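Local atomic coordinates of putative metallopeptidase (Corynebacterium diphtheriae, PDB entry 3QOC), a protein that probably acts as a metal-dependent aminopeptidase, and is represented here by its N-terminal creatinase/prolidase-like domain alone. Residues S91-N94 / G95-V99; I60-G64 / R65-Q69; S41-G45 / S46-L50; T68-A71 / E72-D76. One frame throughout, in Å; residues are numbered along the deposited sequence.

Overall arrangement
Interactions 2, 3 and 4 form one cluster, although residues 51-59 separate interaction 3 from the other two along the chain. The centre of interaction 2 is about 8 Å from those of interactions 3 and 4, and the latter two are about 10 Å apart; hydrogen bonds join the 41-50 segment to both, Asn47 O to Thr62 OG1 and Thr44 OG1 to Gln73 NE2. Interactions 2 and 4 share helix 67-73. Interaction 1 sits 21 to 25 Å away, centre to centre, on strand 97-102 of the mixed sheet that interactions 2 and 3 also reach. All four belong to the creatinase/prolidase N-terminal domain; the peptidase domain, expected to carry the metal site, is absent from this fragment.

Interaction 1: S91-N94 / G95-V99; sequences SDIN and GPKRV
Ile93 turns both arms of its branched side chain toward the strand that the chain is about to form. With CG1 beside the backbone N (chi1 -62°) and the rest of the arm extended, CD1 reaches Val99 CG2 at 4.1 Å. The other branch, CG2, meets Lys97 CB, also at 4.1 Å, the two side chains crossing at about a right angle. Lys97 and Val99 are two residues apart on a strand and so present their first carbons on the same side, which suits a forked aliphatic residue that can touch both. Only the base of Lys97 takes part; its chain bends away and its NZ is hydrogen-bonded to Asn53.

Asn94, next along, sends its amide away from the following segment, as a polar residue at the surface can. The peptide bond between Gly95 and Pro96 is cis, which helps the chain to bend sharply before the strand begins. Val122 and Ile51 add further apolar contacts around Ile93 and Val99. This is a helix-loop-strand connection of an alpha/beta domain, leading from helix 85-91 into strand 97-102, with an isoleucine of the loop packed back on the new strand.

Interaction 2: I60-G64 / R65-Q69; sequences ISTDG and RYITQ
Asp63 and Arg65 face each other across the turn that leads from strand to helix. The carboxylate stands between the backbone N and the carbonyl carbon of its own residue (chi1 61°), which brings it over the following peptides. OD1 takes two bonds: its anti lone pair accepts Arg65 N at 2.9 Å, closing an Asx turn, and Arg65 NE comes in at 3.0 Å. OD2 accepts Arg65 NH2 at 2.7 Å. NE and NH2 meet the syn side, tilted out of the carboxylate plane, while the guanidinium keeps both oxygens near its own plane. Bent round at chi3 (73°), it grips the acid side-on in a bidentate salt bridge, the two planes 23° apart. Tyr66 CE2 lies 3.4 Å above the guanidinium plane, over its centre, and should help fix its rotation.

In the backbone, Tyr66 N, at the N-cap of the helix, donates to Asp63 O at 3.0 Å. Tyr66 CB and CD2 lie 3.5 Å from Thr62 OG1, whose own hydrogen bond is to Asn47 O; the tyrosine OH is bonded to Ser46 OG. The Thr62 methyl CG2 approaches Ile67 CD1 at 4.0 Å.

The turn joins strand 58-62 to helix 67-73, and the neighbouring segment around Ser46 and Asn47 flanks it: Asn47 ND2 supplies Asp63 OD2 with a second partner, while Ile67 reaches Met81 of strand 78-81.

Interaction 3: S41-G45 / S46-L50; sequences SGFTG and SNAAL
The Phe43 ring is held between its own loop and the chain that follows. Gly45 N lies 3.3 Å above one face, over the ring centre, an approach the slim glycine backbone can make. Obliquely to the ring plane, CE2 meets Ala48 CB at 3.6 Å and Asn47 O at 3.5 Å, with Ala48 CB almost as near CD2. The ring also makes a T-shaped contact with that of Tyr66, and touches Ile70 and Gln73 of helix 67-73. A torsion of 175° about CA-CB sets CG anti to the backbone N and swings the phenyl inward over the loop.

The loop links helix 34-41 to strand 49-53, which lies antiparallel to strand 28-31 beside it in the domain's mixed sheet. A large flat apolar residue suits this place because it fills the inside of the bend, and the small Ala48 lets the following chain come close to it.

Where the helix ends, Ser41 makes an ST turn: its OG accepts Phe43 N at 3.1 Å, a nearly straight bond of 167°, and is hydrogen-bonded to Ile37 O as well. Gly42 between them takes a positive phi (99°), an angle readily adopted by glycine, and the chain leaves the helix there. Ala48 packs on Ile37 of that same helix, and Leu50 on both Ile37 and Leu40.

Interaction 4: T68-A71 / E72-D76; sequences TQIA and EQVPD
Ile70 and Val74 are joined twice, through the backbone and through their side chains. Three backbone hydrogen bonds of the i to i+4 kind carry the last turn of the helix. Glu72 N donates to Thr68 O at 3.2 Å; Gln73 N reaches Gln69 O at 2.7 Å; and Val74 N reaches Ile70 O at 2.8 Å. The last is the most bent of the three, at 140°, as the chain leaves helical geometry at Val74. Pro75, which has no N-H to give, follows: it sets only carbon against the next acceptor, its CA lying 3.5 Å from Ala71 O, and so suits a helix end.

Among apolar contacts, Ile70 and Val74 lie side by side, pointing the same way. Ile70 CG1 is anti to the backbone N (chi1 -152°), which lays it beside Val74 CG2 at 4.0 Å. The isoleucine also packs on Ile60 and Thr62 of strand 58-62, and Val74 on Phe43.

Polar side chains also meet one turn apart. Gln69 and Gln73 are both extended beyond CG, and their amide planes stand at 90° to each other. Gln73 OE1 lies 3.4 Å from the aliphatic CG of Gln69, while Gln73 NE2 is hydrogen-bonded to Thr44 OG1.

With Ile70 buried and Thr68, Ala71 and Glu72 exposed, helix 67-73 is amphipathic, and buried Val74 just beyond its end extends the inner side; it is the helix of a beta-alpha-beta crossover between the parallel neighbours 58-62 and 78-81.

Interaction 1: S91-N94 / G95-V99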
ATOM      1  N   SER A  91      -9.826   4.850  -2.831  1.00 29.27           N
ATOM      2  CA  SER A  91     -10.831   5.859  -3.165  1.00 31.89           C
ATOM      3  C   SER A  91     -10.282   7.269  -2.925  1.00 32.55           C
ATOM      4  O   SER A  91     -10.825   8.253  -3.385  1.00 31.66           O
ATOM      5  CB  SER A  91     -12.110   5.598  -2.355  1.00 34.31           C
ATOM      6  OG  SER A  91     -12.519   6.793  -1.742  1.00 40.89           O
ATOM      7  N   ASP A  92      -9.219   7.361  -2.146  1.00 35.26           N
ATOM      8  CA  ASP A  92      -8.577   8.662  -1.875  1.00 38.59           C
ATOM      9  C   ASP A  92      -7.544   9.140  -2.932  1.00 38.55           C
ATOM     10  O   ASP A  92      -7.028  10.243  -2.833  1.00 41.18           O
ATOM     11  CB  ASP A  92      -7.985   8.658  -0.473  1.00 40.67           C
ATOM     12  CG  ASP A  92      -9.001   9.134   0.577  1.00 46.55           C
ATOM     13  OD1 ASP A  92     -10.201   9.339   0.253  1.00 50.72           O
ATOM     14  OD2 ASP A  92      -8.613   9.311   1.737  1.00 53.25           O
ATOM     15  N   ILE A  93      -7.252   8.299  -3.915  1.00 36.20           N
ATOM     16  CA  ILE A  93      -6.333   8.643  -4.967  1.00 37.23           C
ATOM     17  C   ILE A  93      -7.045   9.473  -6.036  1.00 38.27           C
ATOM     18  O   ILE A  93      -8.116   9.065  -6.530  1.00 37.06           O
ATOM     19  CB  ILE A  93      -5.775   7.402  -5.608  1.00 35.15           C
ATOM     20  CG1 ILE A  93      -5.015   6.617  -4.566  1.00 35.74           C
ATOM     21  CG2 ILE A  93      -4.825   7.748  -6.733  1.00 34.62           C
ATOM     22  CD1 ILE A  93      -4.453   5.447  -5.128  1.00 36.29           C
ATOM     23  N   ASN A  94      -6.456  10.621  -6.369  1.00 41.94           N
ATOM     24  CA  ASN A  94      -6.957  11.526  -7.436  1.00 45.18           C
ATOM     25  C   ASN A  94      -6.173  11.238  -8.736  1.00 43.86           C
ATOM     26  O   ASN A  94      -4.946  11.261  -8.725  1.00 46.11           O
ATOM     27  CB  ASN A  94      -6.768  12.991  -7.059  1.00 49.81           C
ATOM     28  CG  ASN A  94      -6.863  13.254  -5.546  1.00 56.66           C
ATOM     29  OD1 ASN A  94      -5.832  13.246  -4.814  1.00 62.45           O
ATOM     30  ND2 ASN A  94      -8.090  13.561  -5.071  1.00 61.55           N
ATOM     31  N   GLY A  95      -6.867  10.944  -9.837  1.00 42.06           N
ATOM     32  CA  GLY A  95      -6.197  10.499 -11.062  1.00 39.85           C
ATOM     33  C   GLY A  95      -5.426  11.597 -11.753  1.00 41.69           C
ATOM     34  O   GLY A  95      -5.479  12.750 -11.337  1.00 44.41           O
ATOM     35  N   PRO A  96      -4.708  11.272 -12.828  1.00 40.22           N
ATOM     36  CA  PRO A  96      -4.525  10.005 -13.399  1.00 37.43           C
ATOM     37  C   PRO A  96      -3.383   9.258 -12.703  1.00 36.46           C
ATOM     38  O   PRO A  96      -2.400   9.882 -12.305  1.00 38.34           O
ATOM     39  CB  PRO A  96      -4.186  10.312 -14.860  1.00 39.14           C
ATOM     40  CG  PRO A  96      -3.870  11.735 -14.933  1.00 43.31           C
ATOM     41  CD  PRO A  96      -3.987  12.322 -13.580  1.00 44.00           C
ATOM     42  N   LYS A  97      -3.522   7.938 -12.568  1.00 33.01           N
ATOM     43  CA  LYS A  97      -2.555   7.127 -11.810  1.00 33.39           C
ATOM     44  C   LYS A  97      -2.770   5.689 -12.236  1.00 32.05           C
ATOM     45  O   LYS A  97      -3.923   5.240 -12.336  1.00 31.32           O
ATOM     46  CB  LYS A  97      -2.776   7.288 -10.286  1.00 32.95           C
ATOM     47  CG  LYS A  97      -1.543   7.125  -9.301  1.00 39.17           C
ATOM     48  CD  LYS A  97      -0.796   8.460  -9.002  1.00 46.17           C
ATOM     49  CE  LYS A  97      -0.377   8.665  -7.480  1.00 52.32           C
ATOM     50  NZ  LYS A  97       1.101   8.365  -7.019  1.00 53.82           N
ATOM     51  N   ARG A  98      -1.669   4.980 -12.493  1.00 28.96           N
ATOM     52  CA  ARG A  98      -1.663   3.552 -12.646  1.00 27.80           C
ATOM     53  C   ARG A  98      -1.238   2.944 -11.342  1.00 26.50           C
ATOM     54  O   ARG A  98      -0.123   3.200 -10.826  1.00 24.84           O
ATOM     55  CB  ARG A  98      -0.735   3.131 -13.778  1.00 28.38           C
ATOM     56  CG  ARG A  98      -1.179   3.727 -15.134  1.00 31.73           C
ATOM     57  CD  ARG A  98      -0.150   3.587 -16.279  1.00 35.59           C
ATOM     58  NE  ARG A  98       0.343   2.199 -16.426  1.00 39.60           N
ATOM     59  CZ  ARG A  98      -0.159   1.229 -17.223  1.00 43.58           C
ATOM     60  NH1 ARG A  98      -1.225   1.429 -18.042  1.00 42.97           N
ATOM     61  NH2 ARG A  98       0.432   0.011 -17.193  1.00 42.62           N
ATOM     62  N   VAL A  99      -2.151   2.150 -10.780  1.00 24.12           N
ATOM     63  CA  VAL A  99      -1.962   1.568  -9.450  1.00 22.65           C
ATOM     64  C   VAL A  99      -1.880   0.058  -9.594  1.00 21.06           C
ATOM     65  O   VAL A  99      -2.847  -0.561 -10.029  1.00 21.13           O
ATOM     66  CB  VAL A  99      -3.094   1.914  -8.523  1.00 22.12           C
ATOM     67  CG1 VAL A  99      -2.868   1.232  -7.141  1.00 24.04           C
ATOM     68  CG2 VAL A  99      -3.153   3.383  -8.368  1.00 22.92           C
TER

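Interaction 2: I60-G64 / R65-Q69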
ATOM      1  N   ILE A  60      -0.831   4.240   4.777  1.00 18.27           N
ATOM      2  CA  ILE A  60      -1.135   2.965   5.323  1.00 17.70           C
ATOM      3  C   ILE A  60      -2.525   3.026   5.944  1.00 18.56           C
ATOM      4  O   ILE A  60      -3.008   4.078   6.372  1.00 19.89           O
ATOM      5  CB  ILE A  60      -0.067   2.524   6.307  1.00 17.16           C
ATOM      6  CG1 ILE A  60      -0.237   1.039   6.586  1.00 18.24           C
ATOM      7  CG2 ILE A  60      -0.111   3.364   7.609  1.00 15.33           C
ATOM      8  CD1 ILE A  60       1.030   0.421   7.363  1.00 17.62           C
ATOM      9  N   SER A  61      -3.250   1.926   5.875  1.00 18.59           N
ATOM     10  CA  SER A  61      -4.594   1.973   6.431  1.00 19.25           C
ATOM     11  C   SER A  61      -4.874   0.772   7.324  1.00 18.71           C
ATOM     12  O   SER A  61      -4.416  -0.298   7.059  1.00 15.32           O
ATOM     13  CB  SER A  61      -5.594   1.984   5.268  1.00 20.00           C
ATOM     14  OG  SER A  61      -6.897   1.915   5.793  1.00 26.17           O
ATOM     15  N   THR A  62      -5.691   0.962   8.355  1.00 19.23           N
ATOM     16  CA  THR A  62      -6.050  -0.148   9.230  1.00 19.12           C
ATOM     17  C   THR A  62      -7.372   0.207   9.946  1.00 20.16           C
ATOM     18  O   THR A  62      -7.862   1.351   9.814  1.00 19.39           O
ATOM     19  CB  THR A  62      -4.955  -0.474  10.210  1.00 18.36           C
ATOM     20  OG1 THR A  62      -5.253  -1.736  10.825  1.00 18.08           O
ATOM     21  CG2 THR A  62      -4.847   0.587  11.307  1.00 19.50           C
ATOM     22  N   ASP A  63      -7.970  -0.771  10.627  1.00 20.36           N
ATOM     23  CA  ASP A  63      -9.213  -0.537  11.373  1.00 21.24           C
ATOM     24  C   ASP A  63      -8.979   0.099  12.739  1.00 21.12           C
ATOM     25  O   ASP A  63      -7.839   0.305  13.191  1.00 21.01           O
ATOM     26  CB  ASP A  63     -10.012  -1.854  11.498  1.00 21.92           C
ATOM     27  CG  ASP A  63      -9.261  -2.897  12.239  1.00 22.29           C
ATOM     28  OD1 ASP A  63      -9.183  -2.752  13.479  1.00 26.97           O
ATOM     29  OD2 ASP A  63      -8.695  -3.832  11.595  1.00 25.91           O
ATOM     30  N   GLY A  64     -10.068   0.406  13.432  1.00 22.26           N
ATOM     31  CA  GLY A  64      -9.990   1.167  14.683  1.00 21.95           C
ATOM     32  C   GLY A  64      -9.296   0.435  15.800  1.00 22.13           C
ATOM     33  O   GLY A  64      -8.713   1.050  16.692  1.00 21.55           O
ATOM     34  N   ARG A  65      -9.296  -0.888  15.751  1.00 21.83           N
ATOM     35  CA  ARG A  65      -8.589  -1.661  16.789  1.00 22.04           C
ATOM     36  C   ARG A  65      -7.080  -1.408  16.771  1.00 20.89           C
ATOM     37  O   ARG A  65      -6.404  -1.508  17.805  1.00 20.44           O
ATOM     38  CB  ARG A  65      -8.988  -3.143  16.690  1.00 22.79           C
ATOM     39  CG  ARG A  65      -7.935  -4.122  16.745  1.00 24.25           C
ATOM     40  CD  ARG A  65      -8.513  -5.465  16.181  1.00 29.43           C
ATOM     41  NE  ARG A  65      -8.692  -5.442  14.719  1.00 27.96           N
ATOM     42  CZ  ARG A  65      -8.553  -6.513  13.939  1.00 25.64           C
ATOM     43  NH1 ARG A  65      -8.289  -7.738  14.444  1.00 24.40           N
ATOM     44  NH2 ARG A  65      -8.684  -6.362  12.623  1.00 24.23           N
ATOM     45  N   TYR A  66      -6.549  -0.982  15.625  1.00 20.62           N
ATOM     46  CA  TYR A  66      -5.109  -0.923  15.471  1.00 20.09           C
ATOM     47  C   TYR A  66      -4.546   0.513  15.322  1.00 22.14           C
ATOM     48  O   TYR A  66      -3.369   0.670  15.029  1.00 22.62           O
ATOM     49  CB  TYR A  66      -4.706  -1.751  14.320  1.00 20.12           C
ATOM     50  CG  TYR A  66      -4.749  -3.258  14.428  1.00 18.04           C
ATOM     51  CD1 TYR A  66      -4.087  -3.915  15.386  1.00 22.89           C
ATOM     52  CD2 TYR A  66      -5.410  -4.002  13.485  1.00 18.13           C
ATOM     53  CE1 TYR A  66      -4.071  -5.301  15.421  1.00 24.64           C
ATOM     54  CE2 TYR A  66      -5.383  -5.355  13.502  1.00 19.67           C
ATOM     55  CZ  TYR A  66      -4.729  -6.008  14.486  1.00 22.77           C
ATOM     56  OH  TYR A  66      -4.636  -7.403  14.501  1.00 26.62           O
ATOM     57  N   ILE A  67      -5.366   1.545  15.519  1.00 25.39           N
ATOM     58  CA  ILE A  67      -4.892   2.939  15.343  1.00 27.31           C
ATOM     59  C   ILE A  67      -3.767   3.322  16.273  1.00 27.49           C
ATOM     60  O   ILE A  67      -2.773   3.915  15.845  1.00 26.45           O
ATOM     61  CB  ILE A  67      -6.043   3.930  15.486  1.00 29.29           C
ATOM     62  CG1 ILE A  67      -7.036   3.693  14.350  1.00 31.99           C
ATOM     63  CG2 ILE A  67      -5.608   5.468  15.365  1.00 29.05           C
ATOM     64  CD1 ILE A  67      -6.428   3.779  13.016  1.00 31.50           C
ATOM     65  N   THR A  68      -3.894   2.982  17.542  1.00 27.51           N
ATOM     66  CA  THR A  68      -2.803   3.218  18.459  1.00 28.98           C
ATOM     67  C   THR A  68      -1.620   2.375  18.031  1.00 27.67           C
ATOM     68  O   THR A  68      -0.560   2.881  17.919  1.00 28.76           O
ATOM     69  CB  THR A  68      -3.203   2.978  19.928  1.00 31.32           C
ATOM     70  OG1 THR A  68      -4.186   3.948  20.319  1.00 34.53           O
ATOM     71  CG2 THR A  68      -1.989   3.100  20.878  1.00 31.44           C
ATOM     72  N   GLN A  69      -1.783   1.099  17.705  1.00 27.13           N
ATOM     73  CA  GLN A  69      -0.602   0.297  17.454  1.00 25.53           C
ATOM     74  C   GLN A  69       0.173   0.764  16.194  1.00 25.35           C
ATOM     75  O   GLN A  69       1.369   0.629  16.146  1.00 25.99           O
ATOM     76  CB  GLN A  69      -0.993  -1.162  17.300  1.00 25.99           C
ATOM     77  CG  GLN A  69       0.141  -2.118  16.880  1.00 24.96           C
ATOM     78  CD  GLN A  69      -0.325  -3.590  16.776  1.00 27.27           C
ATOM     79  OE1 GLN A  69       0.117  -4.337  15.879  1.00 25.06           O
ATOM     80  NE2 GLN A  69      -1.220  -3.998  17.657  1.00 21.78           N
TER

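Interaction 3: S41-G45 / S46-L50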
ATOM      1  N   SER A  41       6.646  -2.207   6.316  1.00 20.77           N
ATOM      2  CA  SER A  41       6.294  -1.143   7.282  1.00 20.43           C
ATOM      3  C   SER A  41       6.617  -1.433   8.717  1.00 21.46           C
ATOM      4  O   SER A  41       6.859  -0.502   9.468  1.00 22.89           O
ATOM      5  CB  SER A  41       4.787  -0.863   7.214  1.00 21.92           C
ATOM      6  OG  SER A  41       4.085  -1.991   7.735  1.00 15.31           O
ATOM      7  N   GLY A  42       6.636  -2.687   9.138  1.00 21.58           N
ATOM      8  CA  GLY A  42       6.834  -2.962  10.578  1.00 22.40           C
ATOM      9  C   GLY A  42       5.496  -3.239  11.304  1.00 23.08           C
ATOM     10  O   GLY A  42       5.483  -3.650  12.489  1.00 22.34           O
ATOM     11  N   PHE A  43       4.365  -3.046  10.603  1.00 21.62           N
ATOM     12  CA  PHE A  43       3.041  -3.244  11.248  1.00 20.74           C
ATOM     13  C   PHE A  43       2.788  -4.718  11.303  1.00 21.19           C
ATOM     14  O   PHE A  43       2.858  -5.373  10.276  1.00 21.98           O
ATOM     15  CB  PHE A  43       1.938  -2.579  10.474  1.00 19.46           C
ATOM     16  CG  PHE A  43       0.569  -2.841  11.004  1.00 18.42           C
ATOM     17  CD1 PHE A  43       0.200  -2.410  12.266  1.00 17.33           C
ATOM     18  CD2 PHE A  43      -0.343  -3.590  10.245  1.00 20.20           C
ATOM     19  CE1 PHE A  43      -1.096  -2.623  12.755  1.00 20.80           C
ATOM     20  CE2 PHE A  43      -1.658  -3.843  10.741  1.00 23.10           C
ATOM     21  CZ  PHE A  43      -2.035  -3.356  11.997  1.00 20.23           C
ATOM     22  N   THR A  44       2.560  -5.248  12.510  1.00 22.11           N
ATOM     23  CA  THR A  44       2.331  -6.681  12.739  1.00 23.63           C
ATOM     24  C   THR A  44       0.842  -7.089  12.928  1.00 24.51           C
ATOM     25  O   THR A  44       0.571  -8.199  13.256  1.00 25.63           O
ATOM     26  CB  THR A  44       3.081  -7.166  13.985  1.00 23.63           C
ATOM     27  OG1 THR A  44       2.601  -6.471  15.141  1.00 25.17           O
ATOM     28  CG2 THR A  44       4.597  -6.894  13.869  1.00 26.79           C
ATOM     29  N   GLY A  45      -0.113  -6.198  12.759  1.00 25.19           N
ATOM     30  CA  GLY A  45      -1.511  -6.596  12.964  1.00 25.12           C
ATOM     31  C   GLY A  45      -2.060  -7.418  11.805  1.00 25.59           C
ATOM     32  O   GLY A  45      -1.344  -7.742  10.858  1.00 25.87           O
ATOM     33  N   SER A  46      -3.349  -7.731  11.859  1.00 23.84           N
ATOM     34  CA  SER A  46      -3.944  -8.736  11.010  1.00 23.51           C
ATOM     35  C   SER A  46      -4.863  -8.118   9.962  1.00 22.46           C
ATOM     36  O   SER A  46      -5.488  -8.847   9.194  1.00 24.41           O
ATOM     37  CB  SER A  46      -4.759  -9.690  11.886  1.00 25.62           C
ATOM     38  OG  SER A  46      -5.732  -8.938  12.636  1.00 24.90           O
ATOM     39  N   ASN A  47      -4.954  -6.796   9.905  1.00 19.92           N
ATOM     40  CA  ASN A  47      -5.756  -6.152   8.855  1.00 19.87           C
ATOM     41  C   ASN A  47      -5.108  -4.805   8.533  1.00 18.82           C
ATOM     42  O   ASN A  47      -4.874  -4.008   9.437  1.00 16.62           O
ATOM     43  CB  ASN A  47      -7.208  -5.977   9.349  1.00 19.78           C
ATOM     44  CG  ASN A  47      -8.080  -5.196   8.354  1.00 22.70           C
ATOM     45  OD1 ASN A  47      -8.069  -5.464   7.160  1.00 23.12           O
ATOM     46  ND2 ASN A  47      -8.854  -4.272   8.860  1.00 20.50           N
ATOM     47  N   ALA A  48      -4.737  -4.620   7.262  1.00 18.87           N
ATOM     48  CA  ALA A  48      -4.071  -3.424   6.762  1.00 18.09           C
ATOM     49  C   ALA A  48      -4.096  -3.425   5.258  1.00 17.88           C
ATOM     50  O   ALA A  48      -4.260  -4.493   4.617  1.00 17.30           O
ATOM     51  CB  ALA A  48      -2.585  -3.305   7.295  1.00 18.94           C
ATOM     52  N   ALA A  49      -3.848  -2.237   4.716  1.00 16.56           N
ATOM     53  CA  ALA A  49      -3.486  -2.067   3.271  1.00 16.98           C
ATOM     54  C   ALA A  49      -2.507  -0.941   3.218  1.00 14.78           C
ATOM     55  O   ALA A  49      -2.462  -0.123   4.137  1.00 16.08           O
ATOM     56  CB  ALA A  49      -4.715  -1.771   2.416  1.00 15.15           C
ATOM     57  N   LEU A  50      -1.676  -0.909   2.190  1.00 14.69           N
ATOM     58  CA  LEU A  50      -0.485  -0.046   2.158  1.00 16.72           C
ATOM     59  C   LEU A  50      -0.248   0.394   0.710  1.00 18.02           C
ATOM     60  O   LEU A  50      -0.228  -0.435  -0.173  1.00 19.04           O
ATOM     61  CB  LEU A  50       0.780  -0.783   2.624  1.00 15.60           C
ATOM     62  CG  LEU A  50       2.132  -0.046   2.475  1.00 16.95           C
ATOM     63  CD1 LEU A  50       2.099   1.224   3.299  1.00 20.61           C
ATOM     64  CD2 LEU A  50       3.366  -0.863   2.900  1.00 15.66           C
TER

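Interaction 4: T68-A71 / E72-D76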
ATOM      1  N   THR A  68      -3.894   2.982  17.542  1.00 27.51           N
ATOM      2  CA  THR A  68      -2.803   3.218  18.459  1.00 28.98           C
ATOM      3  C   THR A  68      -1.620   2.375  18.031  1.00 27.67           C
ATOM      4  O   THR A  68      -0.560   2.881  17.919  1.00 28.76           O
ATOM      5  CB  THR A  68      -3.203   2.978  19.928  1.00 31.32           C
ATOM      6  OG1 THR A  68      -4.186   3.948  20.319  1.00 34.53           O
ATOM      7  CG2 THR A  68      -1.989   3.100  20.878  1.00 31.44           C
ATOM      8  N   GLN A  69      -1.783   1.099  17.705  1.00 27.13           N
ATOM      9  CA  GLN A  69      -0.602   0.297  17.454  1.00 25.53           C
ATOM     10  C   GLN A  69       0.173   0.764  16.194  1.00 25.35           C
ATOM     11  O   GLN A  69       1.369   0.629  16.146  1.00 25.99           O
ATOM     12  CB  GLN A  69      -0.993  -1.162  17.300  1.00 25.99           C
ATOM     13  CG  GLN A  69       0.141  -2.118  16.880  1.00 24.96           C
ATOM     14  CD  GLN A  69      -0.325  -3.590  16.776  1.00 27.27           C
ATOM     15  OE1 GLN A  69       0.117  -4.337  15.879  1.00 25.06           O
ATOM     16  NE2 GLN A  69      -1.220  -3.998  17.657  1.00 21.78           N
ATOM     17  N   ILE A  70      -0.533   1.185  15.152  1.00 23.84           N
ATOM     18  CA  ILE A  70       0.092   1.558  13.891  1.00 23.72           C
ATOM     19  C   ILE A  70       0.870   2.878  14.000  1.00 24.37           C
ATOM     20  O   ILE A  70       1.883   3.043  13.385  1.00 23.42           O
ATOM     21  CB  ILE A  70      -0.944   1.564  12.698  1.00 23.34           C
ATOM     22  CG1 ILE A  70      -0.252   1.265  11.368  1.00 24.32           C
ATOM     23  CG2 ILE A  70      -1.726   2.827  12.569  1.00 21.01           C
ATOM     24  CD1 ILE A  70      -1.258   0.625  10.324  1.00 20.06           C
ATOM     25  N   ALA A  71       0.388   3.788  14.810  1.00 24.63           N
ATOM     26  CA  ALA A  71       1.135   4.974  15.127  1.00 26.18           C
ATOM     27  C   ALA A  71       2.399   4.627  15.866  1.00 27.49           C
ATOM     28  O   ALA A  71       3.441   5.214  15.577  1.00 30.53           O
ATOM     29  CB  ALA A  71       0.251   5.985  15.963  1.00 26.25           C
ATOM     30  N   GLU A  72       2.351   3.629  16.746  1.00 27.32           N
ATOM     31  CA  GLU A  72       3.531   3.172  17.462  1.00 28.11           C
ATOM     32  C   GLU A  72       4.476   2.321  16.598  1.00 26.77           C
ATOM     33  O   GLU A  72       5.676   2.532  16.613  1.00 25.86           O
ATOM     34  CB  GLU A  72       3.106   2.466  18.793  1.00 30.74           C
ATOM     35  CG  GLU A  72       4.061   1.406  19.284  1.00 33.97           C
ATOM     36  CD  GLU A  72       3.887   0.983  20.738  1.00 43.42           C
ATOM     37  OE1 GLU A  72       2.731   0.893  21.251  1.00 49.27           O
ATOM     38  OE2 GLU A  72       4.941   0.691  21.362  1.00 49.49           O
ATOM     39  N   GLN A  73       3.956   1.398  15.791  1.00 24.08           N
ATOM     40  CA  GLN A  73       4.829   0.553  15.030  1.00 22.35           C
ATOM     41  C   GLN A  73       5.262   1.177  13.695  1.00 21.78           C
ATOM     42  O   GLN A  73       6.268   0.784  13.141  1.00 20.88           O
ATOM     43  CB  GLN A  73       4.179  -0.795  14.742  1.00 22.03           C
ATOM     44  CG  GLN A  73       3.987  -1.655  15.944  1.00 23.37           C
ATOM     45  CD  GLN A  73       3.477  -2.999  15.532  1.00 25.21           C
ATOM     46  OE1 GLN A  73       2.553  -3.085  14.690  1.00 21.17           O
ATOM     47  NE2 GLN A  73       4.136  -4.060  16.008  1.00 22.52           N
ATOM     48  N   VAL A  74       4.494   2.132  13.179  1.00 21.09           N
ATOM     49  CA  VAL A  74       4.794   2.699  11.904  1.00 20.25           C
ATOM     50  C   VAL A  74       4.720   4.236  12.027  1.00 21.69           C
ATOM     51  O   VAL A  74       3.800   4.831  11.524  1.00 20.34           O
ATOM     52  CB  VAL A  74       3.826   2.222  10.824  1.00 20.60           C
ATOM     53  CG1 VAL A  74       4.323   2.702   9.458  1.00 16.78           C
ATOM     54  CG2 VAL A  74       3.624   0.643  10.859  1.00 18.36           C
ATOM     55  N   PRO A  75       5.729   4.865  12.679  1.00 21.99           N
ATOM     56  CA  PRO A  75       5.573   6.283  12.984  1.00 24.10           C
ATOM     57  C   PRO A  75       5.900   7.182  11.791  1.00 24.79           C
ATOM     58  O   PRO A  75       5.574   8.350  11.857  1.00 27.53           O
ATOM     59  CB  PRO A  75       6.500   6.513  14.207  1.00 25.15           C
ATOM     60  CG  PRO A  75       7.596   5.391  14.075  1.00 23.95           C
ATOM     61  CD  PRO A  75       6.822   4.234  13.411  1.00 22.56           C
ATOM     62  N   ASP A  76       6.378   6.596  10.686  1.00 25.44           N
ATOM     63  CA  ASP A  76       6.829   7.298   9.493  1.00 26.23           C
ATOM     64  C   ASP A  76       5.861   7.247   8.282  1.00 25.68           C
ATOM     65  O   ASP A  76       6.171   7.827   7.197  1.00 26.30           O
ATOM     66  CB  ASP A  76       8.269   6.816   9.088  1.00 26.26           C
ATOM     67  CG  ASP A  76       8.371   5.279   8.940  1.00 29.95           C
ATOM     68  OD1 ASP A  76       7.400   4.577   9.365  1.00 26.57           O
ATOM     69  OD2 ASP A  76       9.422   4.756   8.407  1.00 27.05           O
TER